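Long-range contacts in cell division control protein Cdc48 (Mycobacterium smegmatis, PDB 5E7P), which belongs to the AAA ATPase family, probably binds and hydrolyses ATP, and is seen here with ADP bound: residues Asp485-Met490 and Lys532-Arg537; Gly521-Gly526 and Glu646-Val651. One frame throughout, in Å; residues are numbered along the deposited sequence.

How the contacts relate
Along the chain the segments alternate: the loop 485-490 of contact 1 comes first, then strand 521-525 of contact 2, then 532-537 of contact 1, and last strand 645-650 of contact 2. The centres lie about 15 Å apart, both in the second AAA module. The strand leads through the phosphate-binding P-loop straight into helix 534-539, so contact 2 joins the strand that leads into that loop to the edge strand 645-650, and contact 1 forms part of the nucleotide pocket. They touch where Leu524 packs against Lys532 and Val536, which places the ADP site next to the parallel sheet.

Contact 1: residues Asp485-Met490 and Lys532-Arg537. With ADP (adenosine-5'-diphosphate), chain D.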
loop_
_atom_site.group_PDB
_atom_site.type_symbol
_atom_site.label_atom_id
_atom_site.label_comp_id
_atom_site.label_asym_id
_atom_site.label_seq_id
_atom_site.Cartn_x
_atom_site.Cartn_y
_atom_site.Cartn_z
ATOM N N ASP A 485 6.561 -6.488 -14.212
ATOM C CA ASP A 485 7.436 -7.658 -14.236
ATOM C C ASP A 485 6.746 -8.883 -13.637
ATOM O O ASP A 485 6.997 -10.013 -14.055
ATOM C CB ASP A 485 8.745 -7.373 -13.495
ATOM N N ASP A 486 5.874 -8.651 -12.660
ATOM C CA ASP A 486 5.133 -9.727 -12.012
ATOM C C ASP A 486 4.033 -10.253 -12.928
ATOM O O ASP A 486 3.439 -11.302 -12.673
ATOM C CB ASP A 486 4.534 -9.241 -10.692
ATOM C CG ASP A 486 5.580 -8.666 -9.755
ATOM O OD1 ASP A 486 6.684 -9.245 -9.669
ATOM O OD2 ASP A 486 5.300 -7.631 -9.111
ATOM N N VAL A 487 3.768 -9.511 -13.996
ATOM C CA VAL A 487 2.774 -9.903 -14.980
ATOM C C VAL A 487 3.429 -10.666 -16.121
ATOM O O VAL A 487 4.209 -10.100 -16.891
ATOM C CB VAL A 487 2.056 -8.679 -15.570
ATOM C CG1 VAL A 487 1.227 -9.084 -16.772
ATOM C CG2 VAL A 487 1.196 -8.000 -14.516
ATOM N N GLY A 488 3.120 -11.955 -16.220
ATOM C CA GLY A 488 3.602 -12.766 -17.322
ATOM C C GLY A 488 2.775 -12.510 -18.565
ATOM O O GLY A 488 1.557 -12.354 -18.478
ATOM N N ASP A 489 3.439 -12.451 -19.716
ATOM C CA ASP A 489 2.767 -12.230 -20.997
ATOM C C ASP A 489 2.080 -10.854 -21.081
ATOM O O ASP A 489 2.689 -9.828 -20.777
ATOM C CB ASP A 489 1.784 -13.377 -21.294
ATOM C CG ASP A 489 1.099 -13.235 -22.641
ATOM O OD1 ASP A 489 1.799 -13.178 -23.677
ATOM O OD2 ASP A 489 -0.148 -13.117 -22.638
ATOM N N MET A 490 0.810 -10.863 -21.483
ATOM C CA MET A 490 0.018 -9.682 -21.814
ATOM C C MET A 490 0.753 -8.622 -22.645
ATOM O O MET A 490 0.549 -7.426 -22.460
ATOM C CB MET A 490 -0.623 -9.102 -20.553
ATOM C CG MET A 490 -1.492 -10.128 -19.840
ATOM S SD MET A 490 -2.785 -9.414 -18.821
ATOM C CE MET A 490 -2.142 -9.764 -17.194
ATOM N N LYS A 532 -7.075 -9.012 -16.693
ATOM C CA LYS A 532 -7.634 -7.706 -17.028
ATOM C C LYS A 532 -7.573 -6.733 -15.851
ATOM O O LYS A 532 -7.404 -5.533 -16.041
ATOM C CB LYS A 532 -9.066 -7.835 -17.552
ATOM C CG LYS A 532 -9.910 -8.844 -16.809
ATOM C CD LYS A 532 -11.384 -8.648 -17.105
ATOM C CE LYS A 532 -11.932 -7.437 -16.363
ATOM N NZ LYS A 532 -11.945 -7.640 -14.881
ATOM N N THR A 533 -7.697 -7.253 -14.634
ATOM C CA THR A 533 -7.534 -6.429 -13.441
ATOM C C THR A 533 -6.069 -6.394 -13.006
ATOM O O THR A 533 -5.538 -5.343 -12.636
ATOM C CB THR A 533 -8.427 -6.929 -12.281
ATOM O OG1 THR A 533 -9.800 -6.645 -12.578
ATOM C CG2 THR A 533 -8.054 -6.242 -10.973
ATOM N N PHE A 534 -5.421 -7.552 -13.071
ATOM C CA PHE A 534 -4.032 -7.704 -12.656
ATOM C C PHE A 534 -3.098 -6.731 -13.375
ATOM O O PHE A 534 -2.240 -6.105 -12.752
ATOM C CB PHE A 534 -3.579 -9.147 -12.900
ATOM C CG PHE A 534 -2.270 -9.493 -12.255
ATOM C CD1 PHE A 534 -2.034 -9.185 -10.927
ATOM C CD2 PHE A 534 -1.286 -10.151 -12.969
ATOM C CE1 PHE A 534 -0.833 -9.512 -10.326
ATOM C CE2 PHE A 534 -0.083 -10.480 -12.375
ATOM C CZ PHE A 534 0.144 -10.156 -11.052
ATOM N N VAL A 535 -3.271 -6.601 -14.686
ATOM C CA VAL A 535 -2.400 -5.746 -15.482
ATOM C C VAL A 535 -2.617 -4.251 -15.198
ATOM O O VAL A 535 -1.686 -3.453 -15.310
ATOM C CB VAL A 535 -2.532 -6.048 -16.993
ATOM C CG1 VAL A 535 -3.850 -5.521 -17.545
ATOM C CG2 VAL A 535 -1.354 -5.467 -17.753
ATOM N N VAL A 536 -3.836 -3.880 -14.814
ATOM C CA VAL A 536 -4.140 -2.493 -14.473
ATOM C C VAL A 536 -3.422 -2.096 -13.190
ATOM O O VAL A 536 -2.897 -0.989 -13.075
ATOM C CB VAL A 536 -5.656 -2.269 -14.302
ATOM C CG1 VAL A 536 -5.939 -0.864 -13.804
ATOM C CG2 VAL A 536 -6.371 -2.506 -15.609
ATOM N N ARG A 537 -3.394 -3.010 -12.228
ATOM C CA ARG A 537 -2.707 -2.767 -10.965
ATOM C C ARG A 537 -1.201 -2.666 -11.169
ATOM O O ARG A 537 -0.525 -1.906 -10.481
ATOM C CB ARG A 537 -3.038 -3.865 -9.954
ATOM C CG ARG A 537 -4.436 -3.751 -9.366
ATOM C CD ARG A 537 -4.812 -5.005 -8.609
ATOM N NE ARG A 537 -6.103 -4.898 -7.933
ATOM C CZ ARG A 537 -6.733 -5.927 -7.377
ATOM N NH1 ARG A 537 -7.902 -5.753 -6.773
ATOM N NH2 ARG A 537 -6.190 -7.137 -7.426
HETATM P PB ADP D . -10.492 -11.251 -13.188
HETATM O O1B ADP D . -10.789 -12.648 -12.698
HETATM O O2B ADP D . -11.400 -10.208 -12.584
HETATM O O3B ADP D . -10.333 -11.141 -14.688
HETATM P PA ADP D . -7.626 -11.179 -13.256
HETATM O O1A ADP D . -7.855 -11.786 -14.619
HETATM O O2A ADP D . -6.815 -9.919 -13.116
HETATM O O3A ADP D . -9.048 -10.924 -12.536
HETATM O "O5'" ADP D . -6.897 -12.291 -12.348
HETATM C "C5'" ADP D . -6.423 -11.985 -11.039
HETATM C "C4'" ADP D . -5.350 -12.998 -10.651
HETATM O "O4'" ADP D . -5.005 -13.827 -11.766
HETATM C "C3'" ADP D . -4.072 -12.309 -10.203
HETATM O "O3'" ADP D . -3.959 -12.324 -8.778
HETATM C "C2'" ADP D . -2.943 -13.097 -10.835
HETATM O "O2'" ADP D . -2.258 -13.866 -9.841
HETATM C "C1'" ADP D . -3.589 -14.028 -11.849
HETATM N N9 ADP D . -3.113 -13.638 -13.197
HETATM C C8 ADP D . -3.892 -13.173 -14.192
HETATM N N7 ADP D . -3.161 -12.898 -15.302
HETATM C C5 ADP D . -1.880 -13.191 -15.023
HETATM C C6 ADP D . -0.594 -13.133 -15.755
HETATM N N6 ADP D . -0.544 -12.696 -17.036
HETATM N N1 ADP D . 0.521 -13.529 -15.103
HETATM C C2 ADP D . 0.472 -13.960 -13.828
HETATM N N3 ADP D . -0.659 -14.041 -13.102
HETATM C C4 ADP D . -1.850 -13.678 -13.634
#
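Val487 and Val535 are the backbone neighbours here, their CA atoms 6.7 Å apart, where the loop 485-490 runs past helix 534-539. Phe534 and Met490 carry much of the packing. With CG anti to the backbone N (chi1 -168°), the Phe534 ring reaches out to the loop. Val487 CG2 comes obliquely to the ring and touches Phe534 CE2 at 3.5 Å, while its other methyl, CG1, faces N6 of the adenine. The carbonyl oxygen Asp486 O sits in the ring plane at the edge, 3.6 Å from Phe534 CE2. Over one face of the same ring lies the ribose, with ADP C2' 3.8 Å above the plane, while the edge meets the loop.

Lys532 and Thr533 close the Walker A sequence, the P-loop of this second AAA module, and the nucleotide bridges the two segments. Phe534 N donates to the alpha-phosphate oxygen ADP O2A at 2.7 Å, and Thr533 N adds a weak bond to that oxygen; Gly529 N and Gly531 N also bind the ADP. At the far end Gly488 reads the adenine with its backbone alone: its O accepts from ADP N6 at 2.6 Å, with an N-H...O angle of 167°, and its N donates to ADP N1. This donor-and-acceptor pair grips the edge of the base and fixes its rotation.

Met490, the N-cap residue of helix 491-506, lies against the adenine amino group, on the same side of the base as Phe534. Its chain bends at chi3 (-108°), which brings CE to 3.7 Å from Val535 CB, close to ADP N6 and near the plane of the Phe534 ring at its edge. Val535 in turn leans on Thr493, Lys494 and Leu497 of helix 491-506, while Val487 O accepts a hydrogen bond from Lys494 NZ.

Contact 2: residues Gly521-Gly526 and Glu646-Val651; sequences GVLLYG and ERLVFV
Strand 521-525, the one that leads into the P-loop, pairs in parallel with the edge strand 645-650, the two axes 24° apart. Gly521 O receives Arg647 N at 3.0 Å and, more weakly, Glu646 N. From there the bonds alternate between the strands: Leu523 N to Arg647 O, Val649 N to Leu523 O, Tyr525 N to Val649 O, and finally Val651 N to Tyr525 O at 2.9 Å.

On one face of the sheet Leu524 CD1 meets Val649 CG1 at 3.6 Å and also reaches Val651 CG2, while Val522 CG1 packs on Val649 CG2. Leu497 of helix 491-506 covers Leu524 on this side. The opposite face belongs to Tyr525. With CG set between its backbone N and carbonyl carbon (chi1 60°), the ring swings over the partner strand, so that Phe650 CA points at its face, 4.1 Å from the centroid, and Val649 O lies over the same face. Leu648 CG touches Tyr525 CE1 at 3.8 Å. The Phe650 ring is near parallel to that of Tyr525 but slid well aside, its CD1 3.6 Å from Tyr525 CE2. Phe741 makes a T-shaped contact with Tyr525 from the C-terminal tail.

With strand 623-629 on the other side of strand 521-525, the pairing is the 5-1 end of the 5-1-4-3-2 parallel sheet of the AAA alpha-beta core.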
loop_
_atom_site.group_PDB
_atom_site.type_symbol
_atom_site.label_atom_id
_atom_site.label_comp_id
_atom_site.label_asym_id
_atom_site.label_seq_id
_atom_site.Cartn_x
_atom_site.Cartn_y
_atom_site.Cartn_z
ATOM N N GLY A 521 -11.589 7.393 -22.924
ATOM C CA GLY A 521 -11.994 6.438 -21.910
ATOM C C GLY A 521 -11.785 5.018 -22.397
ATOM O O GLY A 521 -12.039 4.703 -23.562
ATOM N N VAL A 522 -11.320 4.157 -21.502
ATOM C CA VAL A 522 -10.994 2.785 -21.862
ATOM C C VAL A 522 -11.901 1.775 -21.165
ATOM O O VAL A 522 -12.079 1.824 -19.947
ATOM C CB VAL A 522 -9.529 2.463 -21.513
ATOM C CG1 VAL A 522 -9.216 1.004 -21.819
ATOM C CG2 VAL A 522 -8.589 3.393 -22.271
ATOM N N LEU A 523 -12.479 0.867 -21.946
ATOM C CA LEU A 523 -13.179 -0.280 -21.380
ATOM C C LEU A 523 -12.360 -1.548 -21.579
ATOM O O LEU A 523 -12.189 -2.025 -22.699
ATOM C CB LEU A 523 -14.565 -0.461 -21.997
ATOM C CG LEU A 523 -15.290 -1.696 -21.447
ATOM C CD1 LEU A 523 -15.629 -1.516 -19.976
ATOM C CD2 LEU A 523 -16.534 -2.030 -22.254
ATOM N N LEU A 524 -11.852 -2.085 -20.477
ATOM C CA LEU A 524 -11.037 -3.286 -20.506
ATOM C C LEU A 524 -11.909 -4.480 -20.132
ATOM O O LEU A 524 -12.516 -4.496 -19.064
ATOM C CB LEU A 524 -9.886 -3.139 -19.516
ATOM C CG LEU A 524 -8.666 -4.040 -19.675
ATOM C CD1 LEU A 524 -8.023 -3.834 -21.026
ATOM C CD2 LEU A 524 -7.677 -3.733 -18.581
ATOM N N TYR A 525 -11.989 -5.473 -21.010
ATOM C CA TYR A 525 -12.863 -6.616 -20.762
ATOM C C TYR A 525 -12.285 -7.934 -21.267
ATOM O O TYR A 525 -11.675 -7.997 -22.336
ATOM C CB TYR A 525 -14.250 -6.382 -21.373
ATOM C CG TYR A 525 -14.230 -6.178 -22.872
ATOM C CD1 TYR A 525 -14.060 -4.911 -23.418
ATOM C CD2 TYR A 525 -14.378 -7.251 -23.740
ATOM C CE1 TYR A 525 -14.037 -4.722 -24.783
ATOM C CE2 TYR A 525 -14.357 -7.071 -25.104
ATOM C CZ TYR A 525 -14.186 -5.804 -25.622
ATOM O OH TYR A 525 -14.165 -5.619 -26.985
ATOM N N GLY A 526 -12.488 -8.986 -20.485
ATOM C CA GLY A 526 -12.054 -10.316 -20.868
ATOM C C GLY A 526 -12.605 -11.361 -19.920
ATOM O O GLY A 526 -13.209 -11.017 -18.904
ATOM N N GLU A 646 -14.890 4.655 -24.856
ATOM C CA GLU A 646 -15.027 4.313 -26.271
ATOM C C GLU A 646 -13.892 3.449 -26.827
ATOM O O GLU A 646 -14.034 2.832 -27.882
ATOM C CB GLU A 646 -15.181 5.580 -27.116
ATOM C CG GLU A 646 -13.989 6.518 -27.060
ATOM C CD GLU A 646 -14.109 7.664 -28.052
ATOM O OE1 GLU A 646 -14.524 8.770 -27.640
ATOM O OE2 GLU A 646 -13.788 7.455 -29.245
ATOM N N ARG A 647 -12.766 3.412 -26.125
ATOM C CA ARG A 647 -11.658 2.563 -26.543
ATOM C C ARG A 647 -11.808 1.170 -25.936
ATOM O O ARG A 647 -11.458 0.942 -24.776
ATOM C CB ARG A 647 -10.316 3.185 -26.156
ATOM C CG ARG A 647 -9.112 2.343 -26.536
ATOM C CD ARG A 647 -7.868 3.201 -26.663
ATOM N NE ARG A 647 -7.969 4.113 -27.797
ATOM C CZ ARG A 647 -7.113 5.097 -28.050
ATOM N NH1 ARG A 647 -6.080 5.306 -27.245
ATOM N NH2 ARG A 647 -7.293 5.873 -29.111
ATOM N N LEU A 648 -12.336 0.246 -26.733
ATOM C CA LEU A 648 -12.597 -1.116 -26.282
ATOM C C LEU A 648 -11.368 -2.005 -26.419
ATOM O O LEU A 648 -10.964 -2.353 -27.527
ATOM C CB LEU A 648 -13.761 -1.721 -27.069
ATOM C CG LEU A 648 -15.171 -1.578 -26.490
ATOM C CD1 LEU A 648 -15.520 -0.121 -26.195
ATOM C CD2 LEU A 648 -16.189 -2.194 -27.441
ATOM N N VAL A 649 -10.775 -2.369 -25.288
ATOM C CA VAL A 649 -9.636 -3.278 -25.291
ATOM C C VAL A 649 -10.058 -4.655 -24.790
ATOM O O VAL A 649 -10.424 -4.820 -23.625
ATOM C CB VAL A 649 -8.480 -2.757 -24.422
ATOM C CG1 VAL A 649 -7.286 -3.699 -24.517
ATOM C CG2 VAL A 649 -8.087 -1.348 -24.838
ATOM N N PHE A 650 -10.010 -5.640 -25.680
ATOM C CA PHE A 650 -10.351 -7.011 -25.323
ATOM C C PHE A 650 -9.111 -7.790 -24.895
ATOM O O PHE A 650 -8.139 -7.890 -25.642
ATOM C CB PHE A 650 -11.051 -7.715 -26.490
ATOM C CG PHE A 650 -11.247 -9.191 -26.282
ATOM C CD1 PHE A 650 -11.822 -9.671 -25.118
ATOM C CD2 PHE A 650 -10.869 -10.097 -27.258
ATOM C CE1 PHE A 650 -12.001 -11.029 -24.926
ATOM C CE2 PHE A 650 -11.050 -11.455 -27.073
ATOM C CZ PHE A 650 -11.617 -11.921 -25.907
ATOM N N VAL A 651 -9.151 -8.327 -23.680
ATOM C CA VAL A 651 -8.070 -9.160 -23.174
ATOM C C VAL A 651 -8.353 -10.619 -23.505
ATOM O O VAL A 651 -9.200 -11.258 -22.875
ATOM C CB VAL A 651 -7.898 -9.002 -21.650
ATOM C CG1 VAL A 651 -6.804 -9.928 -21.137
ATOM C CG2 VAL A 651 -7.592 -7.552 -21.298
#